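Local coordinates for pentatricopeptide repeat-containing protein 10, chloroplastic (Zea mays, PDB 4M59), which binds two similar intergenic RNA sites in the chloroplast, near atpH and psaJ, and shields the transcripts from exonucleases as a barrier to RNA decay, at residues L58-G63 with C90-E95; L104-Y109 with Q135-T140; T111-L116 with E127-L132. The protein carries 4 engineered substitutions. One frame throughout, in Å; residues are numbered along the deposited sequence.

In the fold
The three contacts follow one another down the N-terminal part of the helical-repeat array, all on the same side of the chain's centre. Interaction 1 pairs helices 52-65 and 86-95 and is complete before the other two begin. Helix 106-117 serves both of these: its N-terminal end takes part in interaction 2 and its later turns in interaction 3, whose second segment lies on helix 122-132 and precedes 135-140 in sequence. Centres of interactions 2 and 3 are about 9 Å apart, and that of interaction 1 lies about 16 Å from interaction 3, which it touches where helix 86-95 meets helix 106-117. Interaction 3 is buried; beside it, helix start and linker of interaction 2 face the first nucleotide.

Interaction 1 of 3, residues L58-G63 with C90-E95; sequences LLRWAG and CALLDE
Arg-60 reaches from helix 52-65 across to helix 86-95 and meets Glu-95 in a salt bridge that concentrates on a single carboxylate oxygen. NE donates to Glu-95 OE1 at 2.3 Å, a distance so short that its exact value is doubtful; from Arg-60 NH2 to the same OE1 the bond is 2.8 Å long, more bent and weak. Guanidinium and carboxylate lie nearly in one plane, 15° apart, so the acid meets the NE/NH2 edge of the arginine. One face of that guanidinium carries Leu-92, whose CD2 stands 3.8 Å from Arg-60 NH1. The CB of Ala-91 comes within 3.9 Å of the same NH1. Arg-60 gets there by setting CG beside its own backbone N (chi1 -44°) and bending again at its second and third torsions, which swings the charged end toward the neighbouring helix although the chain leaves its own helix along the flank.

Beneath the ion pair, Leu-59 CD1 approaches Leu-92 CD2 to 4.4 Å, a light touch between two buried leucines. What really seats them is helix 70-82: both rest on Leu-73, with Val-76 under Leu-59 and Val-77 under Leu-92. Helix 70-82 lies against both leucines, consistent with the 12.3 Å between the axes of the two segments, which run almost parallel at 11°. Such near-parallel helices, separated along the chain by one antiparallel partner, are typical of the stacked helical hairpins of a pentatricopeptide repeat superhelix.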
loop_
_atom_site.group_PDB
_atom_site.type_symbol
_atom_site.label_atom_id
_atom_site.label_comp_id
_atom_site.label_asym_id
_atom_site.label_seq_id
_atom_site.Cartn_x
_atom_site.Cartn_y
_atom_site.Cartn_z
ATOM N N LEU A 58 -37.146 -13.738 14.835
ATOM C CA LEU A 58 -38.547 -13.977 15.149
ATOM C C LEU A 58 -39.251 -14.530 13.920
ATOM O O LEU A 58 -40.046 -15.462 14.012
ATOM C CB LEU A 58 -39.220 -12.682 15.605
ATOM C CG LEU A 58 -40.653 -12.798 16.125
ATOM C CD1 LEU A 58 -40.749 -13.864 17.204
ATOM C CD2 LEU A 58 -41.137 -11.457 16.651
ATOM N N LEU A 59 -38.941 -13.948 12.770
ATOM C CA LEU A 59 -39.489 -14.385 11.510
ATOM C C LEU A 59 -39.242 -15.856 11.334
ATOM O O LEU A 59 -40.136 -16.620 11.019
ATOM C CB LEU A 59 -38.791 -13.642 10.394
ATOM C CG LEU A 59 -39.644 -12.967 9.341
ATOM C CD1 LEU A 59 -38.836 -12.899 8.103
ATOM C CD2 LEU A 59 -40.913 -13.714 9.092
ATOM N N ARG A 60 -37.987 -16.244 11.531
ATOM C CA ARG A 60 -37.583 -17.635 11.400
ATOM C C ARG A 60 -38.276 -18.474 12.459
ATOM O O ARG A 60 -38.631 -19.626 12.218
ATOM C CB ARG A 60 -36.066 -17.769 11.533
ATOM C CG ARG A 60 -35.282 -16.714 10.769
ATOM C CD ARG A 60 -33.980 -17.280 10.225
ATOM N NE ARG A 60 -34.169 -17.941 8.940
ATOM C CZ ARG A 60 -33.552 -17.584 7.819
ATOM N NH1 ARG A 60 -32.701 -16.568 7.824
ATOM N NH2 ARG A 60 -33.787 -18.244 6.693
ATOM N N TRP A 61 -38.472 -17.889 13.635
ATOM C CA TRP A 61 -39.168 -18.585 14.700
ATOM C C TRP A 61 -40.601 -18.768 14.311
ATOM O O TRP A 61 -41.072 -19.885 14.170
ATOM C CB TRP A 61 -39.124 -17.808 16.000
ATOM C CG TRP A 61 -39.816 -18.527 17.106
ATOM C CD1 TRP A 61 -39.316 -19.549 17.841
ATOM C CD2 TRP A 61 -41.137 -18.294 17.590
ATOM N NE1 TRP A 61 -40.238 -19.969 18.758
ATOM C CE2 TRP A 61 -41.368 -19.212 18.624
ATOM C CE3 TRP A 61 -42.147 -17.402 17.252
ATOM C CZ2 TRP A 61 -42.560 -19.255 19.321
ATOM C CZ3 TRP A 61 -43.325 -17.456 17.937
ATOM C CH2 TRP A 61 -43.526 -18.369 18.963
ATOM N N ALA A 62 -41.284 -17.649 14.134
ATOM C CA ALA A 62 -42.688 -17.641 13.769
ATOM C C ALA A 62 -42.923 -18.502 12.552
ATOM O O ALA A 62 -43.856 -19.288 12.502
ATOM C CB ALA A 62 -43.145 -16.234 13.512
ATOM N N GLY A 63 -42.048 -18.362 11.575
ATOM C CA GLY A 63 -42.127 -19.168 10.386
ATOM C C GLY A 63 -42.138 -20.635 10.722
ATOM O O GLY A 63 -42.895 -21.398 10.152
ATOM N N CYS A 90 -30.870 -13.623 0.906
ATOM C CA CYS A 90 -30.643 -14.809 0.107
ATOM C C CYS A 90 -30.816 -16.017 0.980
ATOM O O CYS A 90 -30.916 -17.124 0.503
ATOM C CB CYS A 90 -29.249 -14.802 -0.503
ATOM S SG CYS A 90 -28.959 -13.530 -1.701
ATOM N N ALA A 91 -30.846 -15.789 2.279
ATOM C CA ALA A 91 -31.039 -16.851 3.229
ATOM C C ALA A 91 -32.495 -17.213 3.299
ATOM O O ALA A 91 -32.855 -18.374 3.229
ATOM C CB ALA A 91 -30.570 -16.414 4.562
ATOM N N LEU A 92 -33.324 -16.192 3.449
ATOM C CA LEU A 92 -34.766 -16.332 3.503
ATOM C C LEU A 92 -35.273 -16.989 2.258
ATOM O O LEU A 92 -36.241 -17.727 2.278
ATOM C CB LEU A 92 -35.389 -14.965 3.600
ATOM C CG LEU A 92 -34.989 -14.223 4.855
ATOM C CD1 LEU A 92 -35.481 -12.813 4.804
ATOM C CD2 LEU A 92 -35.585 -14.924 6.031
ATOM N N LEU A 93 -34.613 -16.696 1.158
ATOM C CA LEU A 93 -34.948 -17.306 -0.093
ATOM C C LEU A 93 -34.642 -18.783 -0.025
ATOM O O LEU A 93 -35.302 -19.596 -0.653
ATOM C CB LEU A 93 -34.116 -16.663 -1.178
ATOM C CG LEU A 93 -34.183 -17.324 -2.533
ATOM C CD1 LEU A 93 -35.268 -16.691 -3.317
ATOM C CD2 LEU A 93 -32.883 -17.153 -3.207
ATOM N N ASP A 94 -33.585 -19.128 0.702
ATOM C CA ASP A 94 -33.071 -20.493 0.696
ATOM C C ASP A 94 -33.715 -21.402 1.738
ATOM O O ASP A 94 -33.843 -22.605 1.521
ATOM C CB ASP A 94 -31.549 -20.490 0.854
ATOM C CG ASP A 94 -30.840 -19.942 -0.365
ATOM O OD1 ASP A 94 -31.345 -20.145 -1.488
ATOM O OD2 ASP A 94 -29.777 -19.309 -0.204
ATOM N N GLU A 95 -34.117 -20.829 2.864
ATOM C CA GLU A 95 -34.758 -21.608 3.919
ATOM C C GLU A 95 -36.281 -21.584 3.777
ATOM O O GLU A 95 -36.935 -22.622 3.855
ATOM C CB GLU A 95 -34.294 -21.138 5.306
ATOM C CG GLU A 95 -35.237 -20.192 6.035
ATOM C CD GLU A 95 -35.532 -20.652 7.453
ATOM O OE1 GLU A 95 -34.988 -20.050 8.403
ATOM O OE2 GLU A 95 -36.306 -21.618 7.617
#

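Interaction 2 of 3, residues L104-Y109 with Q135-T140; sequences LDVRAY and QGVAPT. With nucleotides of chain D.
Val-106 and Thr-140 meet methyl to methyl at unusually close quarters, Val-106 CG2 lying 3.2 Å from Thr-140 CG2. Both first torsions lie away from the staggered positions (Val-106 23°, Thr-140 99°), and the two branches approach at a slant; the contact may be somewhat too close in the model, so any strain is uncertain. The site belongs to the pentatricopeptide repeat region, where the start of helix 106-117 faces the linker that leads from helix 122-132 into helix 141-151, and so from one predicted repeat to the next.

Further back, Val-137 closes over the other side of the contact, with CG1 placed 3.8 Å from Val-106 CB. Val-106 is thereby flanked by two linker side chains, and Thr-143 of the following helix adds to its surroundings. Tyr-109 also points at the linker; its hydroxyl OH comes within 3.0 Å of Gln-135 NE2, the ring and amide planes standing almost perpendicular at 89°. The long extended chain of Gln-135 is what brings its amide to the ring's outer end, while Leu-128 and Leu-132 of helix 122-132 pack against Tyr-109 deeper in.

On the RNA side the neighbouring Arg-107 turns away from the linker and lays one face of its guanidinium over the first guanine of the bound strand. Its NH1 is 3.6 Å from C6 of G1 of chain D, and its CZ is 3.8 Å from C4 of the same base, so the cationic group covers the middle of the purine. Thr-140 does double duty: besides the methyl contact, it caps the next helix through a weak bond to the amide of Val-142, and its OG1 lies 3.8 Å from N1 of G1 of chain D.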
loop_
_atom_site.group_PDB
_atom_site.type_symbol
_atom_site.label_atom_id
_atom_site.label_comp_id
_atom_site.label_asym_id
_atom_site.label_seq_id
_atom_site.Cartn_x
_atom_site.Cartn_y
_atom_site.Cartn_z
ATOM N N LEU A 104 -45.400 -13.181 -2.886
ATOM C CA LEU A 104 -44.840 -11.949 -2.340
ATOM C C LEU A 104 -44.985 -10.702 -3.221
ATOM O O LEU A 104 -45.117 -10.787 -4.439
ATOM C CB LEU A 104 -43.362 -12.151 -1.992
ATOM C CG LEU A 104 -43.047 -12.868 -0.678
ATOM C CD1 LEU A 104 -41.834 -13.766 -0.840
ATOM C CD2 LEU A 104 -42.826 -11.864 0.442
ATOM N N ASP A 105 -44.971 -9.554 -2.558
ATOM C CA ASP A 105 -45.013 -8.271 -3.231
ATOM C C ASP A 105 -43.903 -8.236 -4.265
ATOM O O ASP A 105 -42.910 -8.952 -4.147
ATOM C CB ASP A 105 -44.815 -7.142 -2.221
ATOM C CG ASP A 105 -45.761 -5.981 -2.450
ATOM O OD1 ASP A 105 -46.927 -6.228 -2.830
ATOM O OD2 ASP A 105 -45.341 -4.824 -2.251
ATOM N N VAL A 106 -44.074 -7.401 -5.278
ATOM C CA VAL A 106 -43.058 -7.252 -6.299
ATOM C C VAL A 106 -41.875 -6.497 -5.730
ATOM O O VAL A 106 -40.731 -6.800 -6.031
ATOM C CB VAL A 106 -43.607 -6.532 -7.537
ATOM C CG1 VAL A 106 -44.805 -5.709 -7.183
ATOM C CG2 VAL A 106 -42.555 -5.670 -8.159
ATOM N N ARG A 107 -42.169 -5.498 -4.907
ATOM C CA ARG A 107 -41.137 -4.688 -4.280
ATOM C C ARG A 107 -40.199 -5.568 -3.470
ATOM O O ARG A 107 -39.003 -5.292 -3.371
ATOM C CB ARG A 107 -41.768 -3.626 -3.381
ATOM C CG ARG A 107 -40.776 -2.905 -2.485
ATOM C CD ARG A 107 -40.944 -1.398 -2.576
ATOM N NE ARG A 107 -39.742 -0.688 -2.154
ATOM C CZ ARG A 107 -39.371 0.501 -2.621
ATOM N NH1 ARG A 107 -40.117 1.116 -3.531
ATOM N NH2 ARG A 107 -38.262 1.074 -2.180
ATOM N N ALA A 108 -40.742 -6.633 -2.893
ATOM C CA ALA A 108 -39.950 -7.536 -2.097
ATOM C C ALA A 108 -39.183 -8.427 -3.032
ATOM O O ALA A 108 -37.980 -8.580 -2.900
ATOM C CB ALA A 108 -40.829 -8.352 -1.220
ATOM N N TYR A 109 -39.881 -9.022 -3.961
ATOM C CA TYR A 109 -39.269 -9.887 -4.916
ATOM C C TYR A 109 -38.104 -9.231 -5.584
ATOM O O TYR A 109 -37.144 -9.880 -5.874
ATOM C CB TYR A 109 -40.259 -10.207 -5.999
ATOM C CG TYR A 109 -41.015 -11.460 -5.830
ATOM C CD1 TYR A 109 -40.456 -12.666 -6.109
ATOM C CD2 TYR A 109 -42.306 -11.430 -5.460
ATOM C CE1 TYR A 109 -41.160 -13.802 -5.991
ATOM C CE2 TYR A 109 -43.012 -12.558 -5.337
ATOM C CZ TYR A 109 -42.441 -13.740 -5.603
ATOM O OH TYR A 109 -43.183 -14.874 -5.454
ATOM N N GLN A 135 -46.526 -16.099 -11.521
ATOM C CA GLN A 135 -47.555 -15.865 -10.539
ATOM C C GLN A 135 -48.358 -14.671 -10.947
ATOM O O GLN A 135 -49.077 -14.101 -10.140
ATOM C CB GLN A 135 -46.933 -15.591 -9.185
ATOM C CG GLN A 135 -46.250 -16.783 -8.608
ATOM C CD GLN A 135 -45.870 -16.564 -7.187
ATOM O OE1 GLN A 135 -45.591 -17.501 -6.461
ATOM N NE2 GLN A 135 -45.858 -15.316 -6.775
ATOM N N GLY A 136 -48.216 -14.277 -12.196
ATOM C CA GLY A 136 -48.940 -13.138 -12.701
ATOM C C GLY A 136 -48.625 -11.846 -11.993
ATOM O O GLY A 136 -49.433 -10.935 -11.967
ATOM N N VAL A 137 -47.450 -11.765 -11.401
ATOM C CA VAL A 137 -46.999 -10.510 -10.844
ATOM C C VAL A 137 -46.446 -9.690 -11.986
ATOM O O VAL A 137 -45.799 -10.214 -12.881
ATOM C CB VAL A 137 -45.920 -10.716 -9.792
ATOM C CG1 VAL A 137 -45.482 -9.399 -9.226
ATOM C CG2 VAL A 137 -46.439 -11.589 -8.691
ATOM N N ALA A 138 -46.725 -8.400 -11.971
ATOM C CA ALA A 138 -46.216 -7.517 -12.991
ATOM C C ALA A 138 -44.991 -6.836 -12.463
ATOM O O ALA A 138 -45.062 -6.123 -11.484
ATOM C CB ALA A 138 -47.248 -6.508 -13.355
ATOM N N PRO A 139 -43.854 -7.074 -13.101
ATOM C CA PRO A 139 -42.610 -6.437 -12.708
ATOM C C PRO A 139 -42.639 -4.935 -12.905
ATOM O O PRO A 139 -43.351 -4.433 -13.762
ATOM C CB PRO A 139 -41.588 -7.088 -13.628
ATOM C CG PRO A 139 -42.340 -7.781 -14.643
ATOM C CD PRO A 139 -43.633 -8.133 -14.085
ATOM N N THR A 140 -41.881 -4.223 -12.087
ATOM C CA THR A 140 -41.787 -2.783 -12.220
ATOM C C THR A 140 -40.478 -2.433 -12.869
ATOM O O THR A 140 -39.731 -3.305 -13.272
ATOM C CB THR A 140 -41.876 -2.063 -10.872
ATOM O OG1 THR A 140 -40.569 -1.720 -10.421
ATOM C CG2 THR A 140 -42.553 -2.919 -9.849
ATOM O "O5'" G D 1 -34.594 1.309 -1.911
ATOM C "C5'" G D 1 -34.165 0.127 -1.251
ATOM C "C4'" G D 1 -34.132 -1.053 -2.194
ATOM O "O4'" G D 1 -35.479 -1.354 -2.656
ATOM C "C3'" G D 1 -33.332 -0.855 -3.476
ATOM O "O3'" G D 1 -31.941 -1.052 -3.309
ATOM C "C2'" G D 1 -33.975 -1.866 -4.415
ATOM O "O2'" G D 1 -33.516 -3.178 -4.115
ATOM C "C1'" G D 1 -35.442 -1.756 -4.010
ATOM N N9 G D 1 -36.178 -0.762 -4.826
ATOM C C8 G D 1 -35.827 0.546 -5.067
ATOM N N7 G D 1 -36.671 1.196 -5.814
ATOM C C5 G D 1 -37.659 0.265 -6.082
ATOM C C6 G D 1 -38.840 0.398 -6.849
ATOM O O6 G D 1 -39.253 1.390 -7.457
ATOM N N1 G D 1 -39.568 -0.783 -6.870
ATOM C C2 G D 1 -39.211 -1.945 -6.236
ATOM N N2 G D 1 -40.066 -2.967 -6.396
ATOM N N3 G D 1 -38.108 -2.086 -5.511
ATOM C C4 G D 1 -37.383 -0.945 -5.470
#

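Interaction 3 of 3, residues T111-L116 with E127-L132; sequences TVLHAL and ELFAEL. With nucleotides of chain D.
Leu-128 supplies the bump of this contact: its CD2 methyl projects into a shallow hollow on helix 106-117 bounded by Val-112, Leu-113 and Leu-116. The two helices form the antiparallel hairpin of a pentatricopeptide repeat, their short segments running at 165° with axes 10.5 Å apart. Val-112 CG1 comes nearest to that methyl, 3.7 Å from Leu-128 CD2, and the two side chains cross roughly at right angles. Leu-113 CG walls the hollow at 4.1 Å from Leu-128 CD2, and Leu-116 CD1, one turn beyond Val-112, closes it at 4.2 Å from the same atom. A chi1 of -180° carries the end of Leu-128 toward helix 106-117, where CD2 alone enters the hollow.

Alongside, Leu-113 acts as a bump in turn, with CD1 lying 4.1 Å from Phe-129 CD1, an oblique approach to the ring. Val-147 of helix 141-151 packs on both residues, passing the apolar core on to the next hairpin.

His-114 leaves helix 106-117 on the RNA side, where its ring meets that of His-86 at about 90° and C5' of U2 of chain D lies over the centre of the imidazole. Exchanging it for an alanine would probably leave C5' of that nucleotide without its flat support and His-86 without its ring partner. The distance from His-114 CE1 to C5' of U2 of chain D is 3.5 Å.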
loop_
_atom_site.group_PDB
_atom_site.type_symbol
_atom_site.label_atom_id
_atom_site.label_comp_id
_atom_site.label_asym_id
_atom_site.label_seq_id
_atom_site.Cartn_x
_atom_site.Cartn_y
_atom_site.Cartn_z
ATOM N N THR A 111 -36.270 -6.911 -4.364
ATOM C CA THR A 111 -35.245 -6.725 -3.362
ATOM C C THR A 111 -34.405 -7.975 -3.223
ATOM O O THR A 111 -33.241 -7.915 -2.860
ATOM C CB THR A 111 -35.891 -6.418 -2.019
ATOM O OG1 THR A 111 -36.963 -5.495 -2.214
ATOM C CG2 THR A 111 -34.897 -5.816 -1.070
ATOM N N VAL A 112 -35.003 -9.112 -3.511
ATOM C CA VAL A 112 -34.329 -10.389 -3.427
ATOM C C VAL A 112 -33.504 -10.617 -4.660
ATOM O O VAL A 112 -32.405 -11.132 -4.604
ATOM C CB VAL A 112 -35.359 -11.499 -3.296
ATOM C CG1 VAL A 112 -34.707 -12.845 -3.328
ATOM C CG2 VAL A 112 -36.123 -11.324 -2.028
ATOM N N LEU A 113 -34.057 -10.227 -5.792
ATOM C CA LEU A 113 -33.380 -10.354 -7.059
ATOM C C LEU A 113 -32.081 -9.607 -7.029
ATOM O O LEU A 113 -31.073 -10.087 -7.509
ATOM C CB LEU A 113 -34.251 -9.773 -8.155
ATOM C CG LEU A 113 -35.253 -10.728 -8.767
ATOM C CD1 LEU A 113 -36.082 -9.997 -9.752
ATOM C CD2 LEU A 113 -34.507 -11.813 -9.447
ATOM N N HIS A 114 -32.116 -8.424 -6.460
ATOM C CA HIS A 114 -30.930 -7.626 -6.376
ATOM C C HIS A 114 -29.964 -8.276 -5.429
ATOM O O HIS A 114 -28.768 -8.189 -5.604
ATOM C CB HIS A 114 -31.267 -6.243 -5.879
ATOM C CG HIS A 114 -30.070 -5.408 -5.595
ATOM N ND1 HIS A 114 -29.847 -4.822 -4.373
ATOM C CD2 HIS A 114 -29.020 -5.071 -6.378
ATOM C CE1 HIS A 114 -28.712 -4.154 -4.412
ATOM N NE2 HIS A 114 -28.192 -4.286 -5.616
ATOM N N ALA A 115 -30.506 -8.939 -4.419
ATOM C CA ALA A 115 -29.681 -9.622 -3.448
ATOM C C ALA A 115 -29.017 -10.828 -4.064
ATOM O O ALA A 115 -27.901 -11.172 -3.721
ATOM C CB ALA A 115 -30.513 -10.036 -2.272
ATOM N N LEU A 116 -29.712 -11.471 -4.986
ATOM C CA LEU A 116 -29.159 -12.607 -5.687
ATOM C C LEU A 116 -28.151 -12.154 -6.703
ATOM O O LEU A 116 -27.271 -12.903 -7.094
ATOM C CB LEU A 116 -30.259 -13.367 -6.395
ATOM C CG LEU A 116 -31.220 -14.133 -5.515
ATOM C CD1 LEU A 116 -32.244 -14.773 -6.385
ATOM C CD2 LEU A 116 -30.434 -15.164 -4.805
ATOM N N GLU A 127 -34.363 -17.476 -12.428
ATOM C CA GLU A 127 -35.337 -18.502 -12.094
ATOM C C GLU A 127 -36.411 -17.961 -11.159
ATOM O O GLU A 127 -37.543 -18.435 -11.158
ATOM C CB GLU A 127 -34.645 -19.713 -11.465
ATOM C CG GLU A 127 -33.818 -20.524 -12.447
ATOM C CD GLU A 127 -32.924 -21.533 -11.762
ATOM O OE1 GLU A 127 -32.811 -21.487 -10.520
ATOM O OE2 GLU A 127 -32.334 -22.377 -12.467
ATOM N N LEU A 128 -36.047 -16.956 -10.366
ATOM C CA LEU A 128 -36.997 -16.317 -9.468
ATOM C C LEU A 128 -37.846 -15.317 -10.233
ATOM O O LEU A 128 -39.028 -15.140 -9.945
ATOM C CB LEU A 128 -36.269 -15.622 -8.320
ATOM C CG LEU A 128 -37.171 -14.921 -7.306
ATOM C CD1 LEU A 128 -37.881 -15.940 -6.426
ATOM C CD2 LEU A 128 -36.378 -13.935 -6.462
ATOM N N PHE A 129 -37.234 -14.660 -11.211
ATOM C CA PHE A 129 -37.937 -13.744 -12.064
ATOM C C PHE A 129 -38.986 -14.526 -12.812
ATOM O O PHE A 129 -40.110 -14.083 -12.952
ATOM C CB PHE A 129 -36.943 -13.122 -13.031
ATOM C CG PHE A 129 -37.486 -11.982 -13.817
ATOM C CD1 PHE A 129 -38.054 -10.906 -13.196
ATOM C CD2 PHE A 129 -37.404 -11.977 -15.180
ATOM C CE1 PHE A 129 -38.546 -9.879 -13.913
ATOM C CE2 PHE A 129 -37.892 -10.945 -15.891
ATOM C CZ PHE A 129 -38.464 -9.900 -15.260
ATOM N N ALA A 130 -38.605 -15.700 -13.303
ATOM C CA ALA A 130 -39.523 -16.553 -14.046
ATOM C C ALA A 130 -40.732 -16.923 -13.195
ATOM O O ALA A 130 -41.862 -16.932 -13.677
ATOM C CB ALA A 130 -38.809 -17.803 -14.530
ATOM N N GLU A 131 -40.484 -17.220 -11.926
ATOM C CA GLU A 131 -41.551 -17.556 -10.993
ATOM C C GLU A 131 -42.406 -16.328 -10.709
ATOM O O GLU A 131 -43.633 -16.401 -10.707
ATOM C CB GLU A 131 -40.963 -18.092 -9.687
ATOM C CG GLU A 131 -41.657 -19.336 -9.156
ATOM C CD GLU A 131 -41.002 -19.870 -7.896
ATOM O OE1 GLU A 131 -41.194 -21.063 -7.587
ATOM O OE2 GLU A 131 -40.297 -19.096 -7.218
ATOM N N LEU A 132 -41.745 -15.202 -10.468
ATOM C CA LEU A 132 -42.432 -13.954 -10.166
ATOM C C LEU A 132 -43.465 -13.610 -11.232
ATOM O O LEU A 132 -44.530 -13.079 -10.926
ATOM C CB LEU A 132 -41.422 -12.814 -10.028
ATOM C CG LEU A 132 -41.943 -11.397 -10.265
ATOM C CD1 LEU A 132 -40.991 -10.378 -9.663
ATOM C CD2 LEU A 132 -42.134 -11.138 -11.750
ATOM P P U D 2 -30.894 -0.115 -4.094
ATOM O OP1 U D 2 -29.522 -0.489 -3.662
ATOM O OP2 U D 2 -31.349 1.288 -3.950
ATOM O "O5'" U D 2 -31.045 -0.535 -5.624
ATOM C "C5'" U D 2 -30.841 -1.878 -6.041
ATOM C "C4'" U D 2 -30.815 -1.982 -7.544
ATOM O "O4'" U D 2 -32.074 -1.520 -8.091
ATOM C "C3'" U D 2 -29.770 -1.122 -8.241
ATOM O "O3'" U D 2 -28.486 -1.725 -8.234
ATOM C "C2'" U D 2 -30.362 -0.921 -9.632
ATOM O "O2'" U D 2 -30.113 -2.050 -10.457
ATOM C "C1'" U D 2 -31.861 -0.865 -9.325
ATOM N N1 U D 2 -32.377 0.521 -9.218
ATOM C C2 U D 2 -32.984 1.085 -10.328
ATOM O O2 U D 2 -33.107 0.499 -11.389
ATOM N N3 U D 2 -33.446 2.370 -10.160
ATOM C C4 U D 2 -33.365 3.130 -9.015
ATOM O O4 U D 2 -33.822 4.272 -9.007
ATOM C C5 U D 2 -32.728 2.483 -7.913
ATOM C C6 U D 2 -32.272 1.233 -8.045
#